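Local coordinates for N-acylhomoserine lactone dependent regulatory protein (Burkholderia cenocepacia, PDB 5L10), which probably binds N-acylhomoserine lactone signals through this ligand-binding domain and, as a LuxR-family transcription factor, probably binds DNA to control transcription, at residues L45-P50 with R167-I172; P63-H68 with A110-R115; T77-I82 with T103-D108. All blocks are in the same frame, centred on the assembly; numbering follows the deposited sequence. Where two conformers were deposited one is given.

In the fold
The three contacts lie in the autoinducer-binding domain, an antiparallel sheet with helices on both faces. Interaction 1 joins strand 40-46 to the end of helix 143-169. Interactions 2 and 3 both use helix 103-111, which meets helix 64-72 in one and helix 80-87 in the other. Their centres are about 12 Å apart, and they touch at W66 and D108. They flank the probable signal pocket: W66, Y70 and D79 match residues that line it in LuxR-type receptors. Bound glycerol, probably from the crystallisation liquor, lies about 4 Å from the side chain of W66 and about 3 Å from that of D79. Interaction 1 is remote, its centre 23 to 24 Å from the others.

Interaction 1 (L45-P50 with R167-I172); sequences LRRTLP and RLADPI
L45, in strand 40-46, and R47, just along the chain, reach to L168 and A169, in the last turn of helix 143-169. This contact joins the sheet of the autoinducer-binding domain, an alpha-beta-alpha sandwich, to the end of its long C-terminal helix. The backbones stay apart, with L45 CA and L168 CA 7.5 Å from each other.

The apolar part depends on one methyl branch of L45. Its CG is anti to the backbone N (chi1 178°), which carries CD2 to the helix. There CD2 lies 3.9 Å from L168 CB and 3.8 Å from A169 CB. It also sits beside the backbone of A169, at 3.6 Å from A169 N. L45 is buried, and Q57 of strand 56-60 touches both L45 and L168. L45 thus packs the strand next to the edge strand 56-60 against the helix end.

The polar part is a single hydrogen bond from R47. The arginine chain runs out past L45, bends at chi3 and brings the edge of its guanidinium to the helix terminus. NH2 donates to A169 O. The carbonyl belongs to the last helical residue, and D170 already leaves the helical conformation. Such helix ends carry partial negative charge, so a cationic donor probably suits this place. The carboxylate of D170 may add to this, but it is not in contact: D170 OD1 is 4.9 Å from R47 NH2. The R47 NH2 to A169 O bond measures 3.1 Å and is nearly straight at 169°, with the oxygen almost exactly in the guanidinium plane.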
loop_
_atom_site.group_PDB
_atom_site.type_symbol
_atom_site.label_atom_id
_atom_site.label_comp_id
_atom_site.label_asym_id
_atom_site.label_seq_id
_atom_site.Cartn_x
_atom_site.Cartn_y
_atom_site.Cartn_z
ATOM N N LEU A 45 -7.820 13.029 -0.278
ATOM C CA LEU A 45 -7.932 12.627 1.119
ATOM C C LEU A 45 -9.341 12.957 1.596
ATOM O O LEU A 45 -9.708 14.133 1.696
ATOM C CB LEU A 45 -6.878 13.325 1.974
ATOM C CG LEU A 45 -6.925 13.030 3.477
ATOM C CD1 LEU A 45 -6.739 11.544 3.756
ATOM C CD2 LEU A 45 -5.884 13.853 4.220
ATOM N N ARG A 46 -10.135 11.924 1.867
ATOM C CA ARG A 46 -11.490 12.086 2.381
ATOM C C ARG A 46 -11.498 11.700 3.853
ATOM O O ARG A 46 -11.165 10.562 4.204
ATOM C CB ARG A 46 -12.494 11.244 1.594
ATOM C CG ARG A 46 -13.933 11.687 1.798
ATOM C CD ARG A 46 -14.922 10.765 1.105
ATOM N NE ARG A 46 -14.981 9.454 1.744
ATOM C CZ ARG A 46 -15.991 8.599 1.608
ATOM N NH1 ARG A 46 -15.957 7.428 2.228
ATOM N NH2 ARG A 46 -17.039 8.921 0.860
ATOM N N ARG A 47 -11.880 12.641 4.706
ATOM C CA ARG A 47 -11.760 12.490 6.147
ATOM C C ARG A 47 -13.050 11.969 6.769
ATOM O O ARG A 47 -14.154 12.233 6.281
ATOM C CB ARG A 47 -11.367 13.823 6.778
ATOM C CG ARG A 47 -10.326 14.568 5.964
ATOM C CD ARG A 47 -9.917 15.857 6.639
ATOM N NE ARG A 47 -8.962 15.626 7.716
ATOM C CZ ARG A 47 -7.676 15.955 7.655
ATOM N NH1 ARG A 47 -7.193 16.544 6.568
ATOM N NH2 ARG A 47 -6.876 15.706 8.685
ATOM N N THR A 48 -12.890 11.231 7.871
ATOM C CA THR A 48 -14.016 10.564 8.511
ATOM C C THR A 48 -14.737 11.474 9.502
ATOM O O THR A 48 -15.933 11.286 9.754
ATOM C CB THR A 48 -13.525 9.284 9.205
ATOM O OG1 THR A 48 -14.618 8.375 9.393
ATOM C CG2 THR A 48 -12.880 9.592 10.560
ATOM N N LEU A 49 -14.045 12.472 10.045
ATOM C CA LEU A 49 -14.584 13.319 11.104
ATOM C C LEU A 49 -15.636 14.340 10.662
ATOM O O LEU A 49 -16.508 14.678 11.473
ATOM C CB LEU A 49 -13.446 14.044 11.824
ATOM C CG LEU A 49 -12.814 13.288 12.995
ATOM C CD1 LEU A 49 -12.072 14.258 13.899
ATOM C CD2 LEU A 49 -13.860 12.500 13.784
ATOM N N PRO A 50 -15.596 14.882 9.435
ATOM C CA PRO A 50 -16.667 15.812 9.025
ATOM C C PRO A 50 -18.078 15.238 9.120
ATOM O O PRO A 50 -19.033 16.023 9.158
ATOM C CB PRO A 50 -16.302 16.150 7.574
ATOM C CG PRO A 50 -14.837 15.986 7.503
ATOM C CD PRO A 50 -14.479 14.889 8.465
ATOM N N ARG A 167 1.106 13.299 5.265
ATOM C CA ARG A 167 1.556 14.682 5.262
ATOM C C ARG A 167 0.502 15.637 4.722
ATOM O O ARG A 167 0.694 16.856 4.792
ATOM C CB ARG A 167 2.856 14.800 4.464
ATOM C CG ARG A 167 3.862 13.735 4.867
ATOM C CD ARG A 167 5.291 14.209 4.755
ATOM N NE ARG A 167 6.221 13.205 5.268
ATOM C CZ ARG A 167 6.698 12.195 4.548
ATOM N NH1 ARG A 167 7.540 11.329 5.094
ATOM N NH2 ARG A 167 6.335 12.050 3.281
ATOM N N LEU A 168 -0.595 15.109 4.184
ATOM C CA LEU A 168 -1.800 15.891 3.952
ATOM C C LEU A 168 -2.692 15.914 5.186
ATOM O O LEU A 168 -3.228 16.968 5.548
ATOM C CB LEU A 168 -2.578 15.324 2.763
ATOM C CG LEU A 168 -1.959 15.516 1.380
ATOM C CD1 LEU A 168 -2.685 14.665 0.359
ATOM C CD2 LEU A 168 -2.009 16.979 0.986
ATOM N N ALA A 169 -2.850 14.766 5.846
ATOM C CA ALA A 169 -3.707 14.700 7.025
ATOM C C ALA A 169 -3.112 15.489 8.184
ATOM O O ALA A 169 -3.821 16.244 8.863
ATOM C CB ALA A 169 -3.933 13.242 7.426
ATOM N N ASP A 170 -1.812 15.327 8.428
ATOM C CA ASP A 170 -1.124 15.961 9.555
ATOM C C ASP A 170 0.154 16.621 9.057
ATOM O O ASP A 170 1.235 16.016 9.100
ATOM C CB ASP A 170 -0.807 14.942 10.650
ATOM C CG ASP A 170 -2.053 14.389 11.316
ATOM O OD1 ASP A 170 -2.871 13.751 10.620
ATOM O OD2 ASP A 170 -2.209 14.584 12.540
ATOM N N PRO A 171 0.074 17.861 8.574
ATOM C CA PRO A 171 1.295 18.557 8.149
ATOM C C PRO A 171 2.221 18.805 9.329
ATOM O O PRO A 171 1.778 18.990 10.465
ATOM C CB PRO A 171 0.771 19.876 7.565
ATOM C CG PRO A 171 -0.676 19.641 7.286
ATOM C CD PRO A 171 -1.138 18.653 8.308
ATOM N N ILE A 172 3.528 18.796 9.049
ATOM C CA ILE A 172 4.505 19.170 10.069
ATOM C C ILE A 172 4.221 20.577 10.576
ATOM O O ILE A 172 4.331 20.859 11.776
ATOM C CB ILE A 172 5.938 19.042 9.517
ATOM C CG1 ILE A 172 6.273 17.578 9.223
ATOM C CG2 ILE A 172 6.946 19.624 10.495
ATOM C CD1 ILE A 172 7.706 17.350 8.773
#

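Interaction 2 (P63-H68 with A110-R115); sequences PREWEH and ACFGMR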
loop_
_atom_site.group_PDB
_atom_site.type_symbol
_atom_site.label_atom_id
_atom_site.label_comp_id
_atom_site.label_asym_id
_atom_site.label_seq_id
_atom_site.Cartn_x
_atom_site.Cartn_y
_atom_site.Cartn_z
ATOM N N PRO A 63 -6.620 18.758 -14.811
ATOM C CA PRO A 63 -7.105 20.061 -15.278
ATOM C C PRO A 63 -7.848 20.796 -14.176
ATOM O O PRO A 63 -8.677 20.220 -13.468
ATOM C CB PRO A 63 -8.040 19.699 -16.436
ATOM C CG PRO A 63 -7.576 18.373 -16.889
ATOM C CD PRO A 63 -7.128 17.665 -15.655
ATOM N N ARG A 64 -7.545 22.087 -14.043
ATOM C CA ARG A 64 -8.186 22.889 -13.009
ATOM C C ARG A 64 -9.692 22.968 -13.226
ATOM O O ARG A 64 -10.468 22.933 -12.264
ATOM C CB ARG A 64 -7.567 24.285 -12.979
ATOM C CG ARG A 64 -7.686 24.984 -11.639
ATOM C CD ARG A 64 -6.708 26.145 -11.547
ATOM N NE ARG A 64 -5.437 25.842 -12.203
ATOM C CZ ARG A 64 -4.437 25.170 -11.638
ATOM N NH1 ARG A 64 -4.555 24.719 -10.395
ATOM N NH2 ARG A 64 -3.320 24.945 -12.317
ATOM N N GLU A 65 -10.127 23.062 -14.485
ATOM C CA GLU A 65 -11.555 23.175 -14.755
ATOM C C GLU A 65 -12.301 21.897 -14.384
ATOM O O GLU A 65 -13.484 21.955 -14.029
ATOM C CB GLU A 65 -11.785 23.540 -16.224
ATOM C CG GLU A 65 -13.251 23.640 -16.643
ATOM C CD GLU A 65 -13.983 24.840 -16.058
ATOM O OE1 GLU A 65 -13.331 25.720 -15.456
ATOM O OE2 GLU A 65 -15.224 24.901 -16.210
ATOM N N TRP A 66 -11.633 20.742 -14.432
ATOM C CA TRP A 66 -12.282 19.511 -13.991
ATOM C C TRP A 66 -12.562 19.545 -12.496
ATOM O O TRP A 66 -13.664 19.201 -12.054
ATOM C CB TRP A 66 -11.430 18.294 -14.336
ATOM C CG TRP A 66 -12.017 17.019 -13.799
ATOM C CD1 TRP A 66 -13.081 16.326 -14.308
ATOM C CD2 TRP A 66 -11.578 16.289 -12.646
ATOM N NE1 TRP A 66 -13.328 15.210 -13.545
ATOM C CE2 TRP A 66 -12.419 15.164 -12.521
ATOM C CE3 TRP A 66 -10.558 16.477 -11.711
ATOM C CZ2 TRP A 66 -12.268 14.230 -11.495
ATOM C CZ3 TRP A 66 -10.410 15.548 -10.695
ATOM C CH2 TRP A 66 -11.259 14.440 -10.596
ATOM N N GLU A 67 -11.568 19.942 -11.696
ATOM C CA GLU A 67 -11.793 20.057 -10.260
ATOM C C GLU A 67 -12.846 21.114 -9.956
ATOM O O GLU A 67 -13.693 20.922 -9.076
ATOM C CB GLU A 67 -10.488 20.381 -9.535
ATOM C CG GLU A 67 -10.668 20.543 -8.032
ATOM C CD GLU A 67 -9.408 21.004 -7.325
ATOM O OE1 GLU A 67 -8.344 21.082 -7.978
ATOM O OE2 GLU A 67 -9.484 21.286 -6.110
ATOM N N HIS A 68 -12.815 22.235 -10.685
ATOM C CA HIS A 68 -13.804 23.289 -10.475
ATOM C C HIS A 68 -15.221 22.764 -10.667
ATOM O O HIS A 68 -16.126 23.101 -9.895
ATOM C CB HIS A 68 -13.536 24.460 -11.420
ATOM C CG HIS A 68 -14.624 25.490 -11.433
ATOM N ND1 HIS A 68 -14.676 26.531 -10.530
ATOM C CD2 HIS A 68 -15.699 25.640 -12.240
ATOM C CE1 HIS A 68 -15.737 27.277 -10.782
ATOM N NE2 HIS A 68 -16.375 26.758 -11.815
ATOM N N ALA A 110 -14.804 12.731 -19.060
ATOM C CA ALA A 110 -14.394 12.509 -20.443
ATOM C C ALA A 110 -14.102 13.817 -21.167
ATOM O O ALA A 110 -13.225 13.863 -22.039
ATOM C CB ALA A 110 -15.472 11.719 -21.185
ATOM N N CYS A 111 -14.814 14.893 -20.820
ATOM C CA CYS A 111 -14.621 16.164 -21.507
ATOM C C CYS A 111 -13.287 16.820 -21.176
ATOM O O CYS A 111 -12.870 17.733 -21.896
ATOM C CB CYS A 111 -15.759 17.128 -21.168
ATOM S SG CYS A 111 -17.347 16.742 -21.945
ATOM N N PHE A 112 -12.603 16.384 -20.115
ATOM C CA PHE A 112 -11.386 17.057 -19.674
ATOM C C PHE A 112 -10.212 16.095 -19.555
ATOM O O PHE A 112 -9.263 16.358 -18.814
ATOM C CB PHE A 112 -11.623 17.788 -18.353
ATOM C CG PHE A 112 -12.576 18.936 -18.472
ATOM C CD1 PHE A 112 -12.136 20.172 -18.907
ATOM C CD2 PHE A 112 -13.917 18.776 -18.171
ATOM C CE1 PHE A 112 -13.013 21.229 -19.032
ATOM C CE2 PHE A 112 -14.801 19.829 -18.289
ATOM C CZ PHE A 112 -14.349 21.059 -18.720
ATOM N N GLY A 113 -10.252 14.985 -20.288
ATOM C CA GLY A 113 -9.142 14.062 -20.331
ATOM C C GLY A 113 -9.114 13.023 -19.231
ATOM O O GLY A 113 -8.296 12.097 -19.300
HETATM N N MSE A 114 -9.967 13.144 -18.219
HETATM C CA MSE A 114 -10.069 12.122 -17.183
HETATM C C MSE A 114 -10.775 10.890 -17.737
HETATM O O MSE A 114 -11.905 10.597 -17.351
HETATM C CB MSE A 114 -10.831 12.653 -15.967
HETATM C CG MSE A 114 -10.220 13.875 -15.292
HETATM SE SE MSE A 114 -8.601 13.493 -14.262
HETATM C CE MSE A 114 -7.383 14.278 -15.486
ATOM N N ARG A 115 -10.113 10.158 -18.631
ATOM C CA ARG A 115 -10.784 9.147 -19.441
ATOM C C ARG A 115 -10.460 7.714 -19.043
ATOM O O ARG A 115 -11.378 6.910 -18.854
ATOM C CB ARG A 115 -10.450 9.373 -20.923
ATOM C CG ARG A 115 -10.973 10.702 -21.439
ATOM C CD ARG A 115 -10.639 10.949 -22.898
ATOM N NE ARG A 115 -11.273 12.181 -23.360
ATOM C CZ ARG A 115 -11.257 12.618 -24.614
ATOM N NH1 ARG A 115 -10.632 11.929 -25.559
ATOM N NH2 ARG A 115 -11.872 13.752 -24.922
#
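W66 offers one face of its indole to the side chain of M114, a selenomethionine. M114 bends at chi2 and chi3, and it crosses the indole at about a right angle. Its CG stands 3.7 Å from the centroid of the five-membered ring, a CH-pi contact almost on the ring normal. Its SE lies 4.3 Å above the centroid of the six-membered ring, so the same chain also makes a Met-aromatic contact. From there M114 CE turns to P63. The two side chains meet tip to tip, with P63 CD 3.4 Å from CE. M114 thus lies between the indole face and the proline.

P63 is the N-cap residue of helix 64-72. Here the start of that helix meets the loop after helix 103-111 in the autoinducer-binding domain. M114 is the centre of an inverse gamma turn in this loop.

F112 is the second bump, set between the E65 chain and W66 CB. Its CB rests 4.1 Å from W66 CB. The far end of its ring reaches E65, where CE1 is 3.4 Å from E65 CG, and the ring comes at the glutamate chain obliquely. The P63 ring lies against the backbone of F112, its CG near F112 O. No hydrogen bond joins the two segments. The loop is held from within: R115 donates side-on to A110 O through both NE (2.9 Å) and NH2 (3.2 Å).

Interaction 3 (T77-I82 with T103-D108); sequences TIDPII and TAFWHD
D79 and F105 bring the two backbones closest, with their CA atoms 7.4 Å apart, where the start of helix 80-87 faces the first turns of helix 103-111. P80 covers one face of the F105 ring. Its CD stands 3.4 Å from the ring centroid and only 9° off the normal, a centred CH-pi contact. The F105 ring comes to P80 with CG anti to its backbone N (chi1 178°).

W106 takes the neighbouring position. F105 presents its edge to a face of the indole, with F105 CD2 over the centre. I81 crosses the far end of the indole, with CG1 3.6 Å from W106 CH2. P80 slides past the same ring, and its CG is 4.0 Å from W106 NE1. W94 packs on W106 from outside the two segments.

D79 is the N-cap of helix 80-87. Its OD1 lies 3.5 Å from F105 CZ and accepts weak capping bonds from I81 N and I82 N. OD2 is bonded to Y70 OH and weakly to a glycerol. In LuxR-type receptors the equivalent aspartate binds the amide of the acylhomoserine lactone, so D79, beside Y70, probably does so here.

No hydrogen bond crosses between the segments, which meet through carbon and ring surfaces. The weak cap bonds to OD1 and the bond from OD2 to Y70 probably fix the rotation of the carboxylate. Its polar end is thus probably set for a ligand, as in relatives.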
loop_
_atom_site.group_PDB
_atom_site.type_symbol
_atom_site.label_atom_id
_atom_site.label_comp_id
_atom_site.label_asym_id
_atom_site.label_seq_id
_atom_site.Cartn_x
_atom_site.Cartn_y
_atom_site.Cartn_z
ATOM N N THR A 77 -20.184 13.803 -3.357
ATOM C CA THR A 77 -21.319 13.084 -2.791
ATOM C C THR A 77 -21.548 11.756 -3.504
ATOM O O THR A 77 -21.922 10.759 -2.874
ATOM C CB THR A 77 -22.568 13.961 -2.865
ATOM O OG1 THR A 77 -22.396 15.106 -2.023
ATOM C CG2 THR A 77 -23.810 13.193 -2.426
ATOM N N ILE A 78 -21.303 11.714 -4.812
ATOM C CA ILE A 78 -21.724 10.588 -5.638
ATOM C C ILE A 78 -20.574 10.047 -6.478
ATOM O O ILE A 78 -20.804 9.377 -7.490
ATOM C CB ILE A 78 -22.908 11.002 -6.535
ATOM C CG1 ILE A 78 -22.616 12.330 -7.247
ATOM C CG2 ILE A 78 -24.179 11.123 -5.713
ATOM C CD1 ILE A 78 -21.851 12.201 -8.554
ATOM N N ASP A 79 -19.335 10.331 -6.075
ATOM C CA ASP A 79 -18.167 9.922 -6.851
ATOM C C ASP A 79 -18.142 8.406 -7.026
ATOM O O ASP A 79 -17.924 7.670 -6.056
ATOM C CB ASP A 79 -16.878 10.403 -6.180
ATOM C CG ASP A 79 -15.659 10.301 -7.091
ATOM O OD1 ASP A 79 -15.532 9.312 -7.845
ATOM O OD2 ASP A 79 -14.814 11.219 -7.044
ATOM N N PRO A 80 -18.339 7.910 -8.250
ATOM C CA PRO A 80 -18.392 6.454 -8.456
ATOM C C PRO A 80 -17.074 5.765 -8.183
ATOM O O PRO A 80 -17.068 4.617 -7.717
ATOM C CB PRO A 80 -18.794 6.318 -9.933
ATOM C CG PRO A 80 -19.179 7.706 -10.384
ATOM C CD PRO A 80 -18.442 8.655 -9.512
ATOM N N ILE A 81 -15.952 6.425 -8.471
ATOM C CA ILE A 81 -14.650 5.833 -8.193
ATOM C C ILE A 81 -14.456 5.659 -6.691
ATOM O O ILE A 81 -13.985 4.615 -6.228
ATOM C CB ILE A 81 -13.530 6.687 -8.809
ATOM C CG1 ILE A 81 -13.733 6.825 -10.315
ATOM C CG2 ILE A 81 -12.177 6.074 -8.511
ATOM C CD1 ILE A 81 -12.886 7.914 -10.936
ATOM N N ILE A 82 -14.818 6.679 -5.910
ATOM C CA ILE A 82 -14.651 6.599 -4.462
ATOM C C ILE A 82 -15.480 5.453 -3.898
ATOM O O ILE A 82 -15.005 4.670 -3.068
ATOM C CB ILE A 82 -15.018 7.938 -3.797
ATOM C CG1 ILE A 82 -14.139 9.071 -4.330
ATOM C CG2 ILE A 82 -14.884 7.830 -2.289
ATOM C CD1 ILE A 82 -12.675 8.906 -4.032
ATOM N N THR A 103 -24.131 9.450 -15.122
ATOM C CA THR A 103 -23.902 9.994 -16.455
ATOM C C THR A 103 -23.249 11.369 -16.394
ATOM O O THR A 103 -22.325 11.657 -17.165
ATOM C CB THR A 103 -25.222 10.053 -17.220
ATOM O OG1 THR A 103 -25.863 8.773 -17.155
ATOM C CG2 THR A 103 -24.979 10.413 -18.677
ATOM N N ALA A 104 -23.701 12.226 -15.474
ATOM C CA ALA A 104 -23.137 13.569 -15.380
ATOM C C ALA A 104 -21.673 13.533 -14.958
ATOM O O ALA A 104 -20.862 14.329 -15.443
ATOM C CB ALA A 104 -23.950 14.414 -14.401
ATOM N N PHE A 105 -21.316 12.615 -14.058
ATOM C CA PHE A 105 -19.942 12.544 -13.572
ATOM C C PHE A 105 -18.981 12.186 -14.699
ATOM O O PHE A 105 -18.021 12.915 -14.977
ATOM C CB PHE A 105 -19.850 11.528 -12.432
ATOM C CG PHE A 105 -18.464 11.347 -11.883
ATOM C CD1 PHE A 105 -18.004 12.147 -10.850
ATOM C CD2 PHE A 105 -17.626 10.365 -12.387
ATOM C CE1 PHE A 105 -16.733 11.975 -10.334
ATOM C CE2 PHE A 105 -16.352 10.189 -11.876
ATOM C CZ PHE A 105 -15.907 10.995 -10.847
ATOM N N TRP A 106 -19.231 11.059 -15.369
ATOM C CA TRP A 106 -18.336 10.610 -16.428
ATOM C C TRP A 106 -18.348 11.553 -17.627
ATOM O O TRP A 106 -17.345 11.650 -18.343
ATOM C CB TRP A 106 -18.711 9.191 -16.852
ATOM C CG TRP A 106 -18.514 8.173 -15.764
ATOM C CD1 TRP A 106 -19.478 7.414 -15.163
ATOM C CD2 TRP A 106 -17.273 7.809 -15.145
ATOM N NE1 TRP A 106 -18.912 6.598 -14.212
ATOM C CE2 TRP A 106 -17.560 6.820 -14.182
ATOM C CE3 TRP A 106 -15.947 8.222 -15.312
ATOM C CZ2 TRP A 106 -16.570 6.241 -13.388
ATOM C CZ3 TRP A 106 -14.967 7.646 -14.524
ATOM C CH2 TRP A 106 -15.283 6.665 -13.575
ATOM N N HIS A 107 -19.467 12.249 -17.862
ATOM C CA HIS A 107 -19.530 13.228 -18.945
ATOM C C HIS A 107 -18.465 14.304 -18.773
ATOM O O HIS A 107 -17.695 14.589 -19.697
ATOM C CB HIS A 107 -20.929 13.848 -18.996
ATOM C CG HIS A 107 -21.027 15.077 -19.848
ATOM N ND1 HIS A 107 -21.214 15.023 -21.213
ATOM C CD2 HIS A 107 -20.980 16.392 -19.526
ATOM C CE1 HIS A 107 -21.271 16.252 -21.696
ATOM N NE2 HIS A 107 -21.131 17.101 -20.694
ATOM N N ASP A 108 -18.398 14.900 -17.582
ATOM C CA ASP A 108 -17.407 15.937 -17.320
ATOM C C ASP A 108 -15.991 15.368 -17.312
ATOM O O ASP A 108 -15.054 16.016 -17.790
ATOM C CB ASP A 108 -17.724 16.629 -15.995
ATOM C CG ASP A 108 -18.951 17.513 -16.082
ATOM O OD1 ASP A 108 -19.082 18.248 -17.084
ATOM O OD2 ASP A 108 -19.786 17.474 -15.154
#